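Periplasmic beta-glucosidase (Pseudomonas aeruginosa, PDB 6R5T) probably hydrolyses terminal, non-reducing beta-D-glucosyl residues with release of beta-D-glucose in the periplasm, as a family 3 glycoside hydrolase. Local coordinates at residues L624-E629 and R728-L733; Q660-S665 and P711-V716. The protein carries 1 engineered substitution. All coordinates share one frame; numbering follows the deposited sequence.

Both contacts belong to the C-terminal fibronectin type III-like part of the chain, with centres 11 Å apart. Strand 725-732 of contact 1 and strand 712-719 of contact 2 are antiparallel neighbours in one sheet, joined directly where Ser-729 OG meets Glu-713 OE2 at 2.7 Å in a probable hydrogen bond. Contact 1 connects the last strand of the chain to the segment that leaves strand 619-626; contact 2 joins the other side of strand 712-719 to the end of strand 651-660 and a magnesium site. The side chain of Thr-731 is about 9 Å from this magnesium ion. The sugar-binding residues, such as Asp-79 and Trp-398, belong to neither contact.

Contact 1 of 2, residues L624-E629 and R728-L733; sequences LRLSSE and RSFTLL
The aliphatic part of Arg-728 runs past Leu-624 and slants across Leu-626. Its CG packs on Leu-624 CD2 at 3.8 Å, the two side chains running in opposite directions, while its CB rests on Leu-626 CD1. Bends at chi2 (-66°) and chi3 (-91°) fold the guanidinium back beside Arg-625, whose NH1 sits over one face of it, offset toward the rim; the planes are 40° apart. Arg-625 NH1 and Arg-728 NH1, like charges, are 3.9 Å apart, and Arg-625 NH1 also bonds to Leu-624 O from above the carbonyl plane. A water at the guanidinium edge joins Arg-728 NE to Leu-626 N. Leu-626 CD1 touches Ser-729 O at 3.6 Å, and that oxygen shares a second water with Ser-628 O. In this fibronectin type III-like sandwich, the chain here leaves strand 619-626, paired with strand 636-645, and crosses to the sheet of strand 725-732. Phe-730 is buried inside the sandwich: its CD1 meets Leu-626 CD1, and its side chain also touches Leu-637 and Val-716. Thr-731 N donates to Glu-629 O at 2.9 Å; with the bond between Thr-731 and Leu-631 it pairs short strand 630-631 parallel to 725-732.

Contact 2 of 2, residues Q660-S665 and P711-V716; sequences QDPVAS and PGEFKV. With MG (magnesium ion), chain F.
Asp-661 and Phe-714 meet at a slant, carboxylate and ring planes 39° apart, with Phe-714 CE2 3.5 Å from Asp-661 CG. The aspartate's CG stands anti to its backbone nitrogen (chi1 -179°), which carries the carboxylate to the metal: OD1 binds the magnesium ion at 2.1 Å, and OD2 forms a salt bridge with Arg-668. OD2 also accepts a bond from a metal-bound water. Val-663 O, 2.0 Å from the magnesium ion, is the second protein ligand, and four waters complete a six-coordinate shell. Strand 712-719 reaches the ion through those waters: one donates to Pro-711 O, another to Glu-713 O while accepting from Val-663 N. The site thus lies where strand 651-660 of the fibronectin type III-like domain runs out into a loop, beside the start of strand 712-719. The two strands are antiparallel, and Gln-660 and Lys-715 form a hydrogen-bonded pair: Gln-660 N donates to Lys-715 O at 2.8 Å, and Lys-715 N to Gln-660 O at 2.9 Å. Their side chains lie alongside each other, pointing the same way; Gln-660 OE1 touches Lys-715 CD at 3.6 Å and shares a water with Lys-715 NZ. Pro-662 crosses Glu-713 at about a right angle, its CG against the extended glutamate chain and its CD 3.4 Å from Glu-713 O. Glu-713 OE2 is hydrogen-bonded to Ser-729 OG on the adjacent strand 725-732. Val-663 also packs on Gly-269 of the second subunit.

Contact 1 of 2, residues L624-E629 and R728-L733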
ATOM      1  N   LEU A 624       5.483 -22.982  28.390  1.00 19.65           N
ATOM      2  CA  LEU A 624       5.798 -21.641  28.870  1.00 18.54           C
ATOM      3  C   LEU A 624       5.231 -21.453  30.280  1.00 20.12           C
ATOM      4  O   LEU A 624       4.068 -21.817  30.501  1.00 20.58           O
ATOM      5  CB  LEU A 624       5.143 -20.644  27.917  1.00 19.70           C
ATOM      6  CG  LEU A 624       5.250 -19.187  28.333  1.00 19.22           C
ATOM      7  CD1 LEU A 624       6.672 -18.694  28.418  1.00 19.99           C
ATOM      8  CD2 LEU A 624       4.433 -18.331  27.390  1.00 19.56           C
ATOM      9  N   ARG A 625       6.045 -20.908  31.156  1.00 20.09           N
ATOM     10  CA  ARG A 625       5.616 -20.604  32.542  1.00 26.03           C
ATOM     11  C   ARG A 625       5.956 -19.151  32.870  1.00 20.79           C
ATOM     12  O   ARG A 625       7.097 -18.718  32.667  1.00 24.14           O
ATOM     13  CB  ARG A 625       6.269 -21.628  33.477  1.00 27.46           C
ATOM     14  CG  ARG A 625       5.811 -23.070  33.223  1.00 33.72           C
ATOM     15  CD  ARG A 625       4.354 -23.341  33.621  1.00 38.75           C
ATOM     16  NE  ARG A 625       3.848 -24.716  33.435  1.00 42.69           N
ATOM     17  CZ  ARG A 625       2.978 -25.114  32.484  1.00 44.63           C
ATOM     18  NH1 ARG A 625       2.515 -24.258  31.579  1.00 45.82           N
ATOM     19  NH2 ARG A 625       2.580 -26.382  32.425  1.00 41.70           N
ATOM     20  N   LEU A 626       4.996 -18.414  33.438  1.00 20.05           N
ATOM     21  CA  LEU A 626       5.231 -17.041  33.909  1.00 20.97           C
ATOM     22  C   LEU A 626       5.429 -17.068  35.432  1.00 22.46           C
ATOM     23  O   LEU A 626       4.781 -17.901  36.091  1.00 23.41           O
ATOM     24  CB  LEU A 626       4.034 -16.164  33.548  1.00 18.54           C
ATOM     25  CG  LEU A 626       3.642 -16.142  32.081  1.00 19.78           C
ATOM     26  CD1 LEU A 626       2.493 -15.156  31.860  1.00 19.96           C
ATOM     27  CD2 LEU A 626       4.841 -15.773  31.220  1.00 20.66           C
ATOM     28  N   SER A 627       6.242 -16.158  35.938  1.00 23.14           N
ATOM     29  CA  SER A 627       6.622 -16.090  37.372  1.00 26.13           C
ATOM     30  C   SER A 627       5.406 -15.662  38.210  1.00 27.05           C
ATOM     31  O   SER A 627       5.380 -15.984  39.396  1.00 27.38           O
ATOM     32  CB  SER A 627       7.778 -15.181  37.605  1.00 22.54           C
ATOM     33  OG  SER A 627       7.504 -13.902  37.136  1.00 25.54           O
ATOM     34  N   SER A 628       4.419 -14.978  37.629  1.00 24.60           N
ATOM     35  CA  SER A 628       3.149 -14.711  38.330  1.00 26.65           C
ATOM     36  C   SER A 628       2.038 -14.388  37.337  1.00 26.29           C
ATOM     37  O   SER A 628       2.322 -14.126  36.164  1.00 24.71           O
ATOM     38  CB  SER A 628       3.272 -13.643  39.400  1.00 32.99           C
ATOM     39  OG  SER A 628       3.329 -12.342  38.879  1.00 39.13           O
ATOM     40  N   GLU A 629       0.828 -14.399  37.856  1.00 24.65           N
ATOM     41  CA  GLU A 629      -0.398 -14.142  37.082  1.00 27.33           C
ATOM     42  C   GLU A 629      -0.701 -12.652  37.094  1.00 25.30           C
ATOM     43  O   GLU A 629      -1.540 -12.257  36.300  1.00 21.89           O
ATOM     44  CB  GLU A 629      -1.541 -14.964  37.663  1.00 37.94           C
ATOM     45  CG  GLU A 629      -1.426 -16.442  37.313  1.00 48.46           C
ATOM     46  CD  GLU A 629      -2.672 -17.286  37.553  1.00 56.78           C
ATOM     47  OE1 GLU A 629      -3.811 -16.767  37.359  1.00 62.74           O
ATOM     48  OE2 GLU A 629      -2.505 -18.477  37.916  1.00 64.73           O
ATOM     49  N   ARG A 728       0.673 -17.809  27.369  1.00 16.26           N
ATOM     50  CA  ARG A 728       0.112 -17.707  28.741  1.00 17.09           C
ATOM     51  C   ARG A 728      -0.199 -16.249  29.009  1.00 17.18           C
ATOM     52  O   ARG A 728       0.460 -15.368  28.425  1.00 18.17           O
ATOM     53  CB  ARG A 728       1.136 -18.141  29.781  1.00 19.80           C
ATOM     54  CG  ARG A 728       1.592 -19.579  29.622  1.00 27.02           C
ATOM     55  CD  ARG A 728       0.468 -20.528  29.879  1.00 30.16           C
ATOM     56  NE  ARG A 728       0.430 -20.903  31.267  1.00 42.54           N
ATOM     57  CZ  ARG A 728      -0.459 -21.771  31.767  1.00 51.02           C
ATOM     58  NH1 ARG A 728      -0.429 -22.097  33.051  1.00 51.46           N
ATOM     59  NH2 ARG A 728      -1.389 -22.292  30.985  1.00 50.37           N
ATOM     60  N   SER A 729      -1.145 -16.000  29.902  1.00 16.96           N
ATOM     61  CA  SER A 729      -1.587 -14.624  30.171  1.00 16.67           C
ATOM     62  C   SER A 729      -1.175 -14.160  31.566  1.00 17.31           C
ATOM     63  O   SER A 729      -1.061 -14.983  32.465  1.00 17.54           O
ATOM     64  CB  SER A 729      -3.064 -14.481  29.992  1.00 17.35           C
ATOM     65  OG  SER A 729      -3.357 -14.677  28.613  1.00 21.03           O
ATOM     66  N   PHE A 730      -1.000 -12.863  31.700  1.00 17.05           N
ATOM     67  CA  PHE A 730      -0.935 -12.230  33.032  1.00 15.66           C
ATOM     68  C   PHE A 730      -1.781 -10.970  32.994  1.00 16.98           C
ATOM     69  O   PHE A 730      -2.188 -10.492  31.937  1.00 16.97           O
ATOM     70  CB  PHE A 730       0.500 -11.967  33.456  1.00 15.76           C
ATOM     71  CG  PHE A 730       1.184 -10.871  32.683  1.00 16.24           C
ATOM     72  CD1 PHE A 730       1.846 -11.166  31.504  1.00 16.38           C
ATOM     73  CD2 PHE A 730       1.195  -9.565  33.132  1.00 15.54           C
ATOM     74  CE1 PHE A 730       2.477 -10.173  30.786  1.00 16.46           C
ATOM     75  CE2 PHE A 730       1.819  -8.571  32.405  1.00 16.47           C
ATOM     76  CZ  PHE A 730       2.467  -8.889  31.230  1.00 15.82           C
ATOM     77  N   THR A 731      -2.036 -10.416  34.165  1.00 15.84           N
ATOM     78  CA  THR A 731      -2.766  -9.161  34.303  1.00 17.32           C
ATOM     79  C   THR A 731      -1.852  -8.085  34.878  1.00 19.25           C
ATOM     80  O   THR A 731      -1.212  -8.303  35.906  1.00 19.58           O
ATOM     81  CB  THR A 731      -3.977  -9.350  35.216  1.00 20.18           C
ATOM     82  OG1 THR A 731      -4.841 -10.322  34.649  1.00 22.83           O
ATOM     83  CG2 THR A 731      -4.741  -8.068  35.392  1.00 21.53           C
ATOM     84  N   LEU A 732      -1.762  -6.954  34.187  1.00 17.44           N
ATOM     85  CA  LEU A 732      -1.094  -5.747  34.723  1.00 17.11           C
ATOM     86  C   LEU A 732      -2.105  -5.059  35.628  1.00 18.68           C
ATOM     87  O   LEU A 732      -3.258  -4.802  35.185  1.00 18.48           O
ATOM     88  CB  LEU A 732      -0.698  -4.812  33.581  1.00 18.96           C
ATOM     89  CG  LEU A 732       0.019  -3.534  33.977  1.00 19.50           C
ATOM     90  CD1 LEU A 732       1.380  -3.859  34.586  1.00 20.61           C
ATOM     91  CD2 LEU A 732       0.172  -2.613  32.777  1.00 21.51           C
ATOM     92  N   LEU A 733      -1.672  -4.716  36.843  1.00 21.68           N
ATOM     93  CA  LEU A 733      -2.542  -4.033  37.845  1.00 24.30           C
ATOM     94  C   LEU A 733      -2.578  -2.506  37.617  1.00 26.92           C
ATOM     95  O   LEU A 733      -1.585  -2.021  37.051  1.00 30.42           O
ATOM     96  CB  LEU A 733      -2.007  -4.385  39.237  1.00 27.66           C
ATOM     97  CG  LEU A 733      -1.971  -5.880  39.544  1.00 28.09           C
ATOM     98  CD1 LEU A 733      -1.278  -6.198  40.872  1.00 30.81           C
ATOM     99  CD2 LEU A 733      -3.362  -6.482  39.497  1.00 32.18           C
TER
HETATM  100  O   HOH W   1       2.106 -19.597  33.518  1.00 27.04           O
HETATM  101  O   HOH W   2       0.293 -15.822  34.530  1.00 50.04           O

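Contact 2 of 2, residues Q660-S665 and P711-V716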
ATOM      1  N   GLN A 660       0.926  -9.794  23.186  1.00 13.36           N
ATOM      2  CA  GLN A 660      -0.306  -9.195  22.663  1.00 13.32           C
ATOM      3  C   GLN A 660      -0.996  -8.459  23.817  1.00 14.69           C
ATOM      4  O   GLN A 660      -1.029  -9.006  24.949  1.00 14.42           O
ATOM      5  CB  GLN A 660      -1.260 -10.219  22.064  1.00 14.92           C
ATOM      6  CG  GLN A 660      -2.516  -9.594  21.462  1.00 16.04           C
ATOM      7  CD  GLN A 660      -3.513 -10.625  20.995  1.00 18.12           C
ATOM      8  OE1 GLN A 660      -3.374 -11.806  21.290  1.00 21.91           O
ATOM      9  NE2 GLN A 660      -4.519 -10.187  20.225  1.00 20.45           N
ATOM     10  N   ASP A 661      -1.564  -7.309  23.503  1.00 13.51           N
ATOM     11  CA  ASP A 661      -2.420  -6.549  24.439  1.00 13.97           C
ATOM     12  C   ASP A 661      -3.837  -6.612  23.885  1.00 13.58           C
ATOM     13  O   ASP A 661      -4.175  -5.825  23.005  1.00 14.79           O
ATOM     14  CB  ASP A 661      -1.910  -5.118  24.507  1.00 14.67           C
ATOM     15  CG  ASP A 661      -2.673  -4.214  25.457  1.00 13.89           C
ATOM     16  OD1 ASP A 661      -3.667  -4.714  26.062  1.00 14.12           O
ATOM     17  OD2 ASP A 661      -2.317  -3.026  25.526  1.00 15.68           O
ATOM     18  N   PRO A 662      -4.625  -7.642  24.256  1.00 14.11           N
ATOM     19  CA  PRO A 662      -5.858  -7.916  23.529  1.00 15.20           C
ATOM     20  C   PRO A 662      -6.995  -6.925  23.730  1.00 14.80           C
ATOM     21  O   PRO A 662      -7.975  -7.023  22.974  1.00 14.53           O
ATOM     22  CB  PRO A 662      -6.236  -9.310  24.026  1.00 16.83           C
ATOM     23  CG  PRO A 662      -5.654  -9.345  25.432  1.00 17.02           C
ATOM     24  CD  PRO A 662      -4.313  -8.669  25.264  1.00 14.20           C
ATOM     25  N   VAL A 663      -6.915  -6.049  24.747  1.00 14.47           N
ATOM     26  CA  VAL A 663      -7.958  -5.029  24.965  1.00 14.28           C
ATOM     27  C   VAL A 663      -7.227  -3.722  25.220  1.00 15.14           C
ATOM     28  O   VAL A 663      -6.452  -3.633  26.164  1.00 14.43           O
ATOM     29  CB  VAL A 663      -8.889  -5.365  26.142  1.00 15.44           C
ATOM     30  CG1 VAL A 663      -9.873  -4.208  26.341  1.00 16.81           C
ATOM     31  CG2 VAL A 663      -9.594  -6.690  25.944  1.00 14.99           C
ATOM     32  N   ALA A 664      -7.432  -2.742  24.386  1.00 14.34           N
ATOM     33  CA  ALA A 664      -6.692  -1.480  24.500  1.00 14.84           C
ATOM     34  C   ALA A 664      -7.501  -0.342  23.900  1.00 15.63           C
ATOM     35  O   ALA A 664      -8.479  -0.600  23.195  1.00 18.10           O
ATOM     36  CB  ALA A 664      -5.325  -1.584  23.866  1.00 14.59           C
ATOM     37  N   SER A 665      -7.069   0.873  24.157  1.00 16.64           N
ATOM     38  CA  SER A 665      -7.748   2.098  23.656  0.82 18.03           C
ATOM     39  C   SER A 665      -7.475   2.317  22.163  1.00 19.25           C
ATOM     40  O   SER A 665      -8.124   3.205  21.589  1.00 20.58           O
ATOM     41  CB  SER A 665      -7.362   3.316  24.469  0.82 19.91           C
ATOM     42  OG  SER A 665      -5.968   3.558  24.406  0.82 19.88           O
ATOM     43  N   PRO A 711      -3.979  -1.103  32.444  1.00 20.13           N
ATOM     44  CA  PRO A 711      -4.202  -2.317  33.205  1.00 20.57           C
ATOM     45  C   PRO A 711      -5.086  -3.281  32.421  1.00 21.17           C
ATOM     46  O   PRO A 711      -5.917  -2.859  31.600  1.00 23.43           O
ATOM     47  CB  PRO A 711      -4.917  -1.837  34.489  1.00 22.61           C
ATOM     48  CG  PRO A 711      -5.550  -0.486  34.084  1.00 26.71           C
ATOM     49  CD  PRO A 711      -4.654   0.089  33.013  1.00 24.68           C
ATOM     50  N   GLY A 712      -4.917  -4.564  32.682  1.00 17.82           N
ATOM     51  CA  GLY A 712      -5.626  -5.633  31.983  1.00 17.10           C
ATOM     52  C   GLY A 712      -4.716  -6.753  31.540  1.00 15.58           C
ATOM     53  O   GLY A 712      -3.535  -6.836  31.941  1.00 15.99           O
ATOM     54  N   GLU A 713      -5.283  -7.614  30.694  1.00 16.14           N
ATOM     55  CA  GLU A 713      -4.620  -8.830  30.262  1.00 16.61           C
ATOM     56  C   GLU A 713      -3.483  -8.499  29.289  1.00 14.99           C
ATOM     57  O   GLU A 713      -3.655  -7.634  28.406  1.00 16.23           O
ATOM     58  CB  GLU A 713      -5.611  -9.751  29.546  1.00 18.48           C
ATOM     59  CG  GLU A 713      -5.006 -11.095  29.182  1.00 21.92           C
ATOM     60  CD  GLU A 713      -5.956 -12.020  28.441  1.00 24.89           C
ATOM     61  OE1 GLU A 713      -7.065 -11.541  28.080  1.00 24.26           O
ATOM     62  OE2 GLU A 713      -5.602 -13.207  28.245  1.00 23.36           O
ATOM     63  N   PHE A 714      -2.391  -9.225  29.404  1.00 14.05           N
ATOM     64  CA  PHE A 714      -1.379  -9.356  28.329  1.00 14.98           C
ATOM     65  C   PHE A 714      -1.171 -10.827  28.067  1.00 15.46           C
ATOM     66  O   PHE A 714      -1.149 -11.629  29.013  1.00 15.61           O
ATOM     67  CB  PHE A 714      -0.077  -8.684  28.724  1.00 15.83           C
ATOM     68  CG  PHE A 714      -0.198  -7.199  28.772  1.00 15.37           C
ATOM     69  CD1 PHE A 714      -0.643  -6.570  29.920  1.00 15.27           C
ATOM     70  CD2 PHE A 714       0.074  -6.417  27.666  1.00 16.02           C
ATOM     71  CE1 PHE A 714      -0.786  -5.203  29.953  1.00 17.24           C
ATOM     72  CE2 PHE A 714      -0.118  -5.041  27.689  1.00 15.33           C
ATOM     73  CZ  PHE A 714      -0.531  -4.430  28.843  1.00 15.62           C
ATOM     74  N   LYS A 715      -0.975 -11.176  26.804  1.00 15.12           N
ATOM     75  CA  LYS A 715      -0.692 -12.561  26.404  1.00 15.58           C
ATOM     76  C   LYS A 715       0.767 -12.596  25.998  1.00 13.46           C
ATOM     77  O   LYS A 715       1.234 -11.718  25.227  1.00 14.26           O
ATOM     78  CB  LYS A 715      -1.575 -13.019  25.231  1.00 17.19           C
ATOM     79  CG  LYS A 715      -3.052 -13.025  25.529  1.00 21.65           C
ATOM     80  CD  LYS A 715      -3.877 -13.609  24.379  1.00 27.06           C
ATOM     81  CE  LYS A 715      -5.129 -14.242  24.947  1.00 37.54           C
ATOM     82  NZ  LYS A 715      -6.026 -14.750  23.887  1.00 40.66           N
ATOM     83  N   VAL A 716       1.482 -13.573  26.514  1.00 12.43           N
ATOM     84  CA  VAL A 716       2.912 -13.816  26.273  1.00 13.15           C
ATOM     85  C   VAL A 716       3.002 -15.057  25.413  1.00 15.23           C
ATOM     86  O   VAL A 716       2.489 -16.105  25.812  1.00 15.85           O
ATOM     87  CB  VAL A 716       3.693 -13.996  27.592  1.00 13.33           C
ATOM     88  CG1 VAL A 716       5.148 -14.240  27.277  1.00 15.19           C
ATOM     89  CG2 VAL A 716       3.528 -12.794  28.506  1.00 16.54           C
TER
HETATM   90 MG    MG F 803      -5.003  -3.993  27.518  1.00 17.08          MG
HETATM   91  O   HOH W   3      -4.903 -13.755  21.204  1.00 38.28           O
HETATM   92  O   HOH W   4      -4.194  -2.071  27.082  1.00 17.20           O
HETATM   93  O   HOH W   5      -5.628  -5.994  27.662  1.00 15.16           O
HETATM   94  O   HOH W   6      -6.412  -3.292  28.960  1.00 17.36           O
HETATM   95  O   HOH W   7      -3.689  -4.297  29.123  1.00 16.33           O